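Local coordinates for 4-hydroxy-3-methylbut-2-enyl diphosphate reductase (Aquifex aeolicus, PDB 3DNF), which catalyses the last step of the non-mevalonate isoprenoid pathway, reducing HMBPP to isopentenyl and dimethylallyl diphosphate with an iron-sulfur cluster, at residues B[80-83]-B[84-87]; B[107-111]-B[112-116]; B[176-179]-B[180-183]. All blocks are in the same frame, centred on the assembly; numbering follows the deposited sequence.

Contact 1. Residues B[80-83]-B[84-87]; sequences KEEA and LRKK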
loop_
_atom_site.group_PDB
_atom_site.type_symbol
_atom_site.label_atom_id
_atom_site.label_comp_id
_atom_site.label_asym_id
_atom_site.label_seq_id
_atom_site.Cartn_x
_atom_site.Cartn_y
_atom_site.Cartn_z
ATOM N N LYS B 80 -8.113 2.123 31.568
ATOM C CA LYS B 80 -9.449 1.753 32.044
ATOM C C LYS B 80 -9.394 0.382 32.683
ATOM O O LYS B 80 -10.036 0.155 33.725
ATOM C CB LYS B 80 -10.500 1.774 30.921
ATOM C CG LYS B 80 -11.935 1.676 31.474
ATOM C CD LYS B 80 -13.006 1.795 30.384
ATOM C CE LYS B 80 -14.390 1.715 31.007
ATOM N NZ LYS B 80 -15.447 2.080 29.998
ATOM N N GLU B 81 -8.631 -0.522 32.061
ATOM C CA GLU B 81 -8.407 -1.834 32.684
ATOM C C GLU B 81 -7.786 -1.636 34.074
ATOM O O GLU B 81 -8.240 -2.263 35.064
ATOM C CB GLU B 81 -7.466 -2.660 31.825
ATOM C CG GLU B 81 -7.303 -4.064 32.409
ATOM C CD GLU B 81 -6.502 -4.990 31.506
ATOM O OE1 GLU B 81 -6.553 -4.791 30.283
ATOM O OE2 GLU B 81 -5.828 -5.908 32.035
ATOM N N GLU B 82 -6.817 -0.739 34.181
ATOM C CA GLU B 82 -6.170 -0.481 35.466
ATOM C C GLU B 82 -7.151 0.150 36.467
ATOM O O GLU B 82 -7.127 -0.184 37.642
ATOM C CB GLU B 82 -4.875 0.352 35.321
ATOM C CG GLU B 82 -4.118 0.568 36.634
ATOM C CD GLU B 82 -3.546 -0.713 37.285
ATOM O OE1 GLU B 82 -3.526 -1.809 36.669
ATOM O OE2 GLU B 82 -3.091 -0.596 38.454
ATOM N N ALA B 83 -8.004 1.064 35.997
ATOM C CA ALA B 83 -9.055 1.683 36.822
ATOM C C ALA B 83 -9.973 0.619 37.445
ATOM O O ALA B 83 -10.361 0.739 38.619
ATOM C CB ALA B 83 -9.911 2.685 35.969
ATOM N N LEU B 84 -10.351 -0.377 36.651
ATOM C CA LEU B 84 -11.176 -1.481 37.128
ATOM C C LEU B 84 -10.475 -2.289 38.228
ATOM O O LEU B 84 -11.116 -2.611 39.259
ATOM C CB LEU B 84 -11.656 -2.365 35.973
ATOM C CG LEU B 84 -12.669 -1.579 35.082
ATOM C CD1 LEU B 84 -12.733 -2.284 33.772
ATOM C CD2 LEU B 84 -14.027 -1.295 35.690
ATOM N N ARG B 85 -9.205 -2.618 37.994
ATOM C CA ARG B 85 -8.362 -3.304 39.016
ATOM C C ARG B 85 -8.287 -2.506 40.305
ATOM O O ARG B 85 -8.415 -3.065 41.407
ATOM C CB ARG B 85 -6.952 -3.566 38.460
ATOM C CG ARG B 85 -6.937 -4.595 37.321
ATOM C CD ARG B 85 -5.491 -4.951 36.872
ATOM N NE ARG B 85 -5.508 -5.666 35.589
ATOM C CZ ARG B 85 -5.884 -6.935 35.420
ATOM N NH1 ARG B 85 -6.301 -7.668 36.446
ATOM N NH2 ARG B 85 -5.867 -7.487 34.220
ATOM N N LYS B 86 -8.089 -1.200 40.197
ATOM C CA LYS B 86 -7.959 -0.344 41.382
ATOM C C LYS B 86 -9.245 -0.260 42.205
ATOM O O LYS B 86 -9.201 0.023 43.387
ATOM C CB LYS B 86 -7.495 1.058 40.980
ATOM C CG LYS B 86 -6.035 1.110 40.606
ATOM C CD LYS B 86 -5.524 2.534 40.763
ATOM C CE LYS B 86 -5.808 3.344 39.523
ATOM N NZ LYS B 86 -5.439 4.757 39.866
ATOM N N LYS B 87 -10.385 -0.561 41.582
ATOM C CA LYS B 87 -11.689 -0.563 42.257
ATOM C C LYS B 87 -11.908 -1.890 43.022
ATOM O O LYS B 87 -12.938 -2.108 43.682
ATOM C CB LYS B 87 -12.812 -0.311 41.234
ATOM C CG LYS B 87 -14.154 -0.032 41.873
ATOM C CD LYS B 87 -15.262 0.018 40.858
ATOM C CE LYS B 87 -16.582 0.331 41.544
ATOM N NZ LYS B 87 -17.678 0.527 40.529
HETATM O O HOH W 1 -4.285 -3.492 34.168
#
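Glu81 and Arg85, one helical turn apart, form an i to i+4 salt bridge in which Arg85 NH2 lies 2.7 Å from Glu81 OE2. The two side chains run side by side; the guanidinium nitrogen reaches OE2 on its anti side, and the carboxylate and guanidinium planes are turned 56° apart, a contact through one oxygen and one nitrogen rather than a two-pronged one. Glu82 comes in across the arginine chain. Glu82 OE1 meets the methylene Arg85 CD at 3.7 Å, while water 1, in the guanidinium plane, accepts from Arg85 NE at 2.9 Å and donates to Glu82 OE1. Placement follows from the torsions: Arg85 has CG anti to the carbonyl carbon (chi1 -67°) and an extended chain, which carries the guanidinium back along the helix to Glu81. Beneath lie the regular backbone bonds, such as Leu84 N to Lys80 O (3.0 Å). Leu84, the buried residue here, packs on Val91 of strand 90-93 and on Leu37, a fitting apolar choice for the inner side of helix 78-86 in its beta-alpha-beta unit. With one carboxylate bound directly and a second through water, the arginine's charge is probably well balanced on this mostly exposed surface.

Contact 2. Residues B[107-111]-B[112-116]; sequences CQLTR and EGYFV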
loop_
_atom_site.group_PDB
_atom_site.type_symbol
_atom_site.label_atom_id
_atom_site.label_comp_id
_atom_site.label_asym_id
_atom_site.label_seq_id
_atom_site.Cartn_x
_atom_site.Cartn_y
_atom_site.Cartn_z
ATOM N N CYS B 107 2.540 -0.530 19.362
ATOM C CA CYS B 107 3.683 -0.229 20.216
ATOM C C CYS B 107 5.046 -0.548 19.574
ATOM O O CYS B 107 5.994 0.200 19.741
ATOM C CB CYS B 107 3.548 -0.893 21.581
ATOM S SG CYS B 107 2.088 -0.249 22.507
ATOM N N GLN B 108 5.118 -1.663 18.865
ATOM C CA GLN B 108 6.289 -2.028 18.087
ATOM C C GLN B 108 6.612 -0.945 17.072
ATOM O O GLN B 108 7.763 -0.518 17.008
ATOM C CB GLN B 108 6.100 -3.385 17.420
ATOM C CG GLN B 108 7.296 -3.794 16.564
ATOM C CD GLN B 108 6.934 -4.880 15.579
ATOM O OE1 GLN B 108 5.937 -5.582 15.752
ATOM N NE2 GLN B 108 7.732 -5.017 14.541
ATOM N N LEU B 109 5.601 -0.493 16.300
ATOM C CA LEU B 109 5.803 0.540 15.316
ATOM C C LEU B 109 6.301 1.851 15.954
ATOM O O LEU B 109 7.166 2.542 15.386
ATOM C CB LEU B 109 4.509 0.760 14.505
ATOM C CG LEU B 109 4.120 -0.352 13.489
ATOM C CD1 LEU B 109 2.719 -0.046 12.932
ATOM C CD2 LEU B 109 5.119 -0.487 12.333
ATOM N N THR B 110 5.776 2.171 17.126
ATOM C CA THR B 110 6.229 3.354 17.879
ATOM C C THR B 110 7.727 3.241 18.273
ATOM O O THR B 110 8.518 4.176 18.049
ATOM C CB THR B 110 5.319 3.535 19.123
ATOM O OG1 THR B 110 3.987 3.866 18.677
ATOM C CG2 THR B 110 5.885 4.624 20.062
ATOM N N ARG B 111 8.111 2.098 18.837
ATOM C CA ARG B 111 9.516 1.821 19.165
ATOM C C ARG B 111 10.444 1.959 17.953
ATOM O O ARG B 111 11.577 2.413 18.073
ATOM C CB ARG B 111 9.683 0.442 19.801
ATOM C CG ARG B 111 8.981 0.308 21.162
ATOM C CD ARG B 111 9.430 -0.977 21.899
ATOM N NE ARG B 111 9.030 -2.204 21.200
ATOM C CZ ARG B 111 7.872 -2.858 21.371
ATOM N NH1 ARG B 111 6.940 -2.435 22.221
ATOM N NH2 ARG B 111 7.643 -3.964 20.684
ATOM N N GLU B 112 9.922 1.637 16.773
ATOM C CA GLU B 112 10.675 1.692 15.536
ATOM C C GLU B 112 10.632 3.085 14.890
ATOM O O GLU B 112 11.241 3.274 13.867
ATOM C CB GLU B 112 10.180 0.592 14.577
ATOM C CG GLU B 112 10.403 -0.852 15.143
ATOM C CD GLU B 112 9.795 -1.969 14.277
ATOM O OE1 GLU B 112 9.062 -1.654 13.322
ATOM O OE2 GLU B 112 10.032 -3.174 14.556
ATOM N N GLY B 113 9.921 4.028 15.505
ATOM C CA GLY B 113 10.007 5.436 15.111
ATOM C C GLY B 113 8.949 5.816 14.077
ATOM O O GLY B 113 9.082 6.842 13.400
ATOM N N TYR B 114 7.904 5.008 13.930
ATOM C CA TYR B 114 6.843 5.349 12.957
ATOM C C TYR B 114 5.705 6.187 13.533
ATOM O O TYR B 114 5.373 6.058 14.721
ATOM C CB TYR B 114 6.178 4.085 12.359
ATOM C CG TYR B 114 7.096 3.282 11.487
ATOM C CD1 TYR B 114 7.250 3.592 10.147
ATOM C CD2 TYR B 114 7.879 2.231 12.028
ATOM C CE1 TYR B 114 8.125 2.863 9.344
ATOM C CE2 TYR B 114 8.743 1.498 11.238
ATOM C CZ TYR B 114 8.867 1.822 9.887
ATOM O OH TYR B 114 9.726 1.117 9.105
ATOM N N PHE B 115 5.112 7.034 12.684
ATOM C CA PHE B 115 3.815 7.667 12.975
ATOM C C PHE B 115 2.750 6.624 12.576
ATOM O O PHE B 115 2.809 6.101 11.493
ATOM C CB PHE B 115 3.649 8.906 12.100
ATOM C CG PHE B 115 2.326 9.603 12.270
ATOM C CD1 PHE B 115 2.147 10.543 13.284
ATOM C CD2 PHE B 115 1.256 9.325 11.408
ATOM C CE1 PHE B 115 0.911 11.208 13.442
ATOM C CE2 PHE B 115 0.012 9.984 11.556
ATOM C CZ PHE B 115 -0.150 10.938 12.560
ATOM N N VAL B 116 1.815 6.327 13.462
ATOM C CA VAL B 116 0.920 5.169 13.238
ATOM C C VAL B 116 -0.401 5.609 12.581
ATOM O O VAL B 116 -1.096 6.512 13.042
ATOM C CB VAL B 116 0.678 4.395 14.555
ATOM C CG1 VAL B 116 -0.392 3.286 14.382
ATOM C CG2 VAL B 116 1.998 3.745 15.001
HETATM O O HOH W 2 4.143 6.270 17.187
#
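Gln108 and Glu112 are joined by a side-chain hydrogen bond one turn apart at the C-terminal end of helix 97-111. Gln108, with CG anti to the backbone N (chi1 179°) and an extended chain, runs out to meet the carboxylate. Gln108 NE2 donates to Glu112 OE2 at 2.9 Å, nearly straight at 170°; the oxygen lies in the amide plane of the glutamine, whereas the donor stands above the carboxylate plane, the two groups being turned 83° apart. Glu112 OE1 has its own partner, Lys187, in a salt bridge. An alanine in place of Glu112 would remove both acceptors and is likely to leave the lysine charge without this mate and the Gln108 amide free to turn.

Backbone bonds close the helix in a Schellman motif: Tyr114 N reaches Leu109 O at 3.0 Å and Gly113 N reaches Thr110 O at 2.9 Å. Glycine suits the turn because at its positive phi a CB would jam against the preceding carbonyl oxygen. Thr110 OG1 is hydrogen-bonded to Val106 O and also takes a bond from water 2, which donates to Tyr114 O as well.

Apolar contacts line the inner side. Leu109 CD2 touches Tyr114 CD2 at 3.9 Å, and Leu109 CB meets Val116 CG2 at the same distance.

The chain thus passes from helix 97-111 into strand 115-119, with Val116 and Thr110 against Leu134 of helix 125-136 and Leu109 against Lys187 of strand 185-189.

Contact 3. Residues B[176-179]-B[180-183]; sequences VGEI and ALWV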
loop_
_atom_site.group_PDB
_atom_site.type_symbol
_atom_site.label_atom_id
_atom_site.label_comp_id
_atom_site.label_asym_id
_atom_site.label_seq_id
_atom_site.Cartn_x
_atom_site.Cartn_y
_atom_site.Cartn_z
ATOM N N VAL B 176 -3.108 1.758 2.135
ATOM C CA VAL B 176 -1.694 1.375 2.102
ATOM C C VAL B 176 -1.007 1.869 0.812
ATOM O O VAL B 176 0.052 2.481 0.855
ATOM C CB VAL B 176 -1.519 -0.159 2.279
ATOM C CG1 VAL B 176 -0.081 -0.601 1.900
ATOM C CG2 VAL B 176 -1.913 -0.602 3.718
ATOM N N GLY B 177 -1.626 1.622 -0.336
ATOM C CA GLY B 177 -1.057 1.986 -1.620
ATOM C C GLY B 177 -0.932 3.494 -1.734
ATOM O O GLY B 177 0.093 4.007 -2.158
ATOM N N GLU B 178 -1.975 4.201 -1.298
ATOM C CA GLU B 178 -1.982 5.648 -1.396
ATOM C C GLU B 178 -0.912 6.287 -0.518
ATOM O O GLU B 178 -0.102 7.090 -0.998
ATOM C CB GLU B 178 -3.380 6.205 -1.086
ATOM C CG GLU B 178 -3.520 7.707 -1.414
ATOM C CD GLU B 178 -3.305 8.076 -2.891
ATOM O OE1 GLU B 178 -3.568 7.255 -3.801
ATOM O OE2 GLU B 178 -2.866 9.218 -3.139
ATOM N N ILE B 179 -0.873 5.922 0.763
ATOM C CA ILE B 179 0.160 6.476 1.657
ATOM C C ILE B 179 1.584 6.209 1.115
ATOM O O ILE B 179 2.425 7.105 1.131
ATOM C CB ILE B 179 -0.028 6.005 3.121
ATOM C CG1 ILE B 179 -1.320 6.610 3.700
ATOM C CG2 ILE B 179 1.163 6.377 4.038
ATOM C CD1 ILE B 179 -1.679 6.074 5.061
ATOM N N ALA B 180 1.819 5.004 0.599
ATOM C CA ALA B 180 3.122 4.620 0.032
ATOM C C ALA B 180 3.600 5.541 -1.112
ATOM O O ALA B 180 4.806 5.717 -1.342
ATOM C CB ALA B 180 3.075 3.198 -0.441
ATOM N N LEU B 181 2.640 6.106 -1.846
ATOM C CA LEU B 181 2.989 7.008 -2.956
ATOM C C LEU B 181 3.467 8.354 -2.455
ATOM O O LEU B 181 4.178 9.070 -3.162
ATOM C CB LEU B 181 1.776 7.205 -3.877
ATOM C CG LEU B 181 1.347 5.976 -4.698
ATOM C CD1 LEU B 181 0.276 6.404 -5.717
ATOM C CD2 LEU B 181 2.534 5.348 -5.402
ATOM N N TRP B 182 3.033 8.719 -1.251
ATOM C CA TRP B 182 3.269 10.071 -0.732
ATOM C C TRP B 182 4.370 10.180 0.322
ATOM O O TRP B 182 4.930 11.263 0.529
ATOM C CB TRP B 182 1.970 10.652 -0.182
ATOM C CG TRP B 182 1.001 11.021 -1.251
ATOM C CD1 TRP B 182 0.000 10.248 -1.764
ATOM C CD2 TRP B 182 0.942 12.271 -1.944
ATOM N NE1 TRP B 182 -0.682 10.942 -2.735
ATOM C CE2 TRP B 182 -0.120 12.185 -2.871
ATOM C CE3 TRP B 182 1.691 13.458 -1.875
ATOM C CZ2 TRP B 182 -0.464 13.246 -3.717
ATOM C CZ3 TRP B 182 1.364 14.511 -2.730
ATOM C CH2 TRP B 182 0.295 14.397 -3.640
ATOM N N VAL B 183 4.688 9.084 1.004
ATOM C CA VAL B 183 5.698 9.158 2.063
ATOM C C VAL B 183 6.918 8.279 1.788
ATOM O O VAL B 183 6.829 7.290 1.056
ATOM C CB VAL B 183 5.142 8.936 3.521
ATOM C CG1 VAL B 183 3.799 9.702 3.798
ATOM C CG2 VAL B 183 5.021 7.490 3.839
#
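Glu178 sets its CG opposite the backbone N (chi1 -170°) and then bends at chi2 (61°), which brings its carboxylate alongside the Trp182 indole, itself held with CG anti to the carbonyl carbon. This pair lies near the C-terminal end of helix 169-182, the helix of a beta-alpha-beta crossover between parallel strands 158-163 and 185-189. Trp182 NE1 donates to Glu178 OE2 at 2.8 Å, bent to 140°; the oxygen lies near the ring plane and is met on its anti side, but well out of the carboxylate plane, ring and carboxylate being turned well out of each other's plane. Tryptophan suits this site because its N-H extends from the edge of a broad side chain that also touches Leu154. The other carboxylate oxygen, Glu178 OE1, forms a salt bridge with Lys173 of the second subunit, so one glutamate ties this part of the helix to the dimer interface.

Ala180 is small enough for its surroundings: Ala180 CB lies 3.4 Å from Val176 O and packs on Val176 of the second subunit, while its carbonyl oxygen accepts from Asn190 of that subunit. On the face that packs against the sheet, Ile179 CG2 meets Val183 CG2 at 4.0 Å, and both branched residues lie on Val159. Ile179 O accepts twice: Trp182 N at 2.9 Å from above the carbonyl plane, and Val183 N at 3.0 Å nearly in line with the C=O bond.

How the contacts relate
Along the chain the contacts come in series, each a local one in or at the end of a helix. Contact 1 lies on helix 78-86, beside the parallel sheet that ends in strand 90-93. Contacts 2 and 3 belong to another sheet, of strands 141-144, 115-119, 158-163 and 185-189: contact 2 leads into strand 115-119, and helix 169-182 of contact 3 joins strands 158-163 and 185-189. The centres of contacts 2 and 3 are about 17 Å apart, against about 26 Å from contact 1 to contact 2 and 39 Å from contact 1 to contact 3. Judged by their sheets, the three probably sample two lobes of this trilobal enzyme; contact 3 faces the second subunit broadly, contact 2 through Tyr114.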